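Local structure of lactose Operon Repressor (Escherichia coli, 1JYE) at residues Q248-M254 with Y282-L286. The protein represses transcription of the lactose operon by binding operator DNA, as a LacI-family regulator whose core resembles periplasmic sugar-binding proteins. The protein carries 1 engineered substitution. Sequence-based numbering, arbitrary orientation.
Sequences QMALGAM and YIPPL
Leu251 lays its CD1 methyl over the centre of the Tyr282 ring, 3.7 Å from the ring centroid and only 7° off the normal, a CH-pi contact. With chi1 at 175° the leucine CG stands opposite the backbone N, and the rotation about CB-CG brings CD1 over the ring; the two side chains cross at about a right angle, while Leu251 CB packs 3.7 Å from Tyr282 CE2, toward the hydroxyl end of the ring. Met254 meets the same ring obliquely in a Met-aromatic contact, SD being 5.4 Å from the centroid. Its chain is extended as far as SD and then bends (chi3 61°), which turns CE into the loop: the methyl lies 3.2 Å from Pro284 O, near Ile283 O as well, and against Pro284 CD and Tyr282 CB. The cis peptide bond before Pro284 belongs to the bend that gathers these groups around the methyl. Leu286 closes the apolar cluster, with CD1 4.0 Å from Met254 SD and CD2 3.7 Å from Ala250 CB. No hydrogen bond joins helix and loop here; packing, mostly apolar, carries the contact. Replacing Tyr282 by alanine is likely to strip the Leu251 methyl of its aromatic platform and open a gap beside the Met254 sulfur. The cluster continues into the dimer interface, where Leu251 packs on Tyr282 of the second subunit and Tyr282 on its Leu251; separately, Gln248 NE2 hydrogen-bonds Asp278 OD2 of that subunit. Within the chain, the contact fastens the loop between strands 269-271 and 288-290 to helix 247-259 in the periplasmic-binding-protein-like core, where Ala250 and Leu286 both rest on Val270 of strand 269-271, and Ala250 also touches Val244 of strand 241-244.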
# COMPACT_ATOMS: atom_id res chain seq x y z
N GLN A 248 -6.52 -6.25 5.38
CA GLN A 248 -5.39 -6.22 6.29
C GLN A 248 -5.80 -6.62 7.70
O GLN A 248 -5.09 -7.38 8.36
CB GLN A 248 -4.73 -4.85 6.27
CG GLN A 248 -3.93 -4.60 5.00
CD GLN A 248 -3.65 -3.14 4.78
OE1 GLN A 248 -4.54 -2.37 4.44
NE2 GLN A 248 -2.39 -2.74 4.97
N MET A 249 -6.94 -6.12 8.18
CA MET A 249 -7.36 -6.53 9.51
C MET A 249 -7.72 -8.01 9.47
O MET A 249 -7.54 -8.72 10.45
CB MET A 249 -8.57 -5.71 9.98
CG MET A 249 -8.24 -4.26 10.27
SD MET A 249 -9.54 -3.42 11.18
CE MET A 249 -10.76 -3.29 9.94
N ALA A 250 -8.21 -8.48 8.32
CA ALA A 250 -8.56 -9.89 8.19
C ALA A 250 -7.30 -10.74 8.30
O ALA A 250 -7.32 -11.83 8.88
CB ALA A 250 -9.26 -10.16 6.86
N LEU A 251 -6.20 -10.25 7.74
CA LEU A 251 -4.93 -10.97 7.81
C LEU A 251 -4.56 -11.14 9.29
O LEU A 251 -4.12 -12.22 9.71
CB LEU A 251 -3.83 -10.17 7.10
CG LEU A 251 -2.40 -10.74 7.20
CD1 LEU A 251 -2.29 -12.01 6.38
CD2 LEU A 251 -1.41 -9.70 6.70
N GLY A 252 -4.73 -10.07 10.05
CA GLY A 252 -4.42 -10.11 11.47
C GLY A 252 -5.31 -11.11 12.19
O GLY A 252 -4.85 -11.86 13.04
N ALA A 253 -6.60 -11.10 11.86
CA ALA A 253 -7.55 -12.02 12.47
C ALA A 253 -7.15 -13.46 12.16
O ALA A 253 -7.19 -14.33 13.02
CB ALA A 253 -8.96 -11.74 11.96
N MET A 254 -6.78 -13.70 10.91
CA MET A 254 -6.39 -15.03 10.48
C MET A 254 -5.17 -15.51 11.26
O MET A 254 -5.08 -16.68 11.64
CB MET A 254 -6.10 -15.03 8.98
CG MET A 254 -7.35 -14.89 8.12
SD MET A 254 -7.00 -14.54 6.39
CE MET A 254 -6.05 -15.99 5.95
N TYR A 282 -2.88 -14.77 0.82
CA TYR A 282 -2.89 -14.95 2.26
C TYR A 282 -2.96 -16.45 2.46
O TYR A 282 -3.21 -17.19 1.51
CB TYR A 282 -4.12 -14.29 2.90
CG TYR A 282 -4.04 -12.78 3.02
CD1 TYR A 282 -2.89 -12.09 2.66
CD2 TYR A 282 -5.12 -12.05 3.52
CE1 TYR A 282 -2.80 -10.71 2.81
CE2 TYR A 282 -5.05 -10.68 3.68
CZ TYR A 282 -3.89 -10.01 3.32
OH TYR A 282 -3.81 -8.65 3.49
N ILE A 283 -2.73 -16.91 3.69
CA ILE A 283 -2.77 -18.34 3.97
C ILE A 283 -3.89 -18.68 4.96
O ILE A 283 -3.75 -18.44 6.16
CB ILE A 283 -1.43 -18.82 4.56
CG1 ILE A 283 -0.29 -18.49 3.59
CG2 ILE A 283 -1.49 -20.31 4.84
CD1 ILE A 283 1.09 -18.81 4.13
N PRO A 284 -5.01 -19.22 4.46
CA PRO A 284 -5.27 -19.51 3.04
C PRO A 284 -5.82 -18.28 2.32
O PRO A 284 -6.14 -17.28 2.97
CB PRO A 284 -6.28 -20.65 3.11
CG PRO A 284 -7.09 -20.28 4.29
CD PRO A 284 -6.05 -19.84 5.31
N PRO A 285 -5.94 -18.34 0.98
CA PRO A 285 -6.47 -17.20 0.22
C PRO A 285 -7.78 -16.71 0.82
O PRO A 285 -8.67 -17.50 1.14
CB PRO A 285 -6.60 -17.77 -1.18
CG PRO A 285 -5.38 -18.65 -1.26
CD PRO A 285 -5.43 -19.39 0.07
N LEU A 286 -7.88 -15.39 0.93
CA LEU A 286 -9.02 -14.73 1.56
C LEU A 286 -10.27 -14.39 0.76
O LEU A 286 -10.22 -13.72 -0.27
CB LEU A 286 -8.50 -13.45 2.23
CG LEU A 286 -9.50 -12.54 2.95
CD1 LEU A 286 -10.04 -13.26 4.19
CD2 LEU A 286 -8.81 -11.24 3.35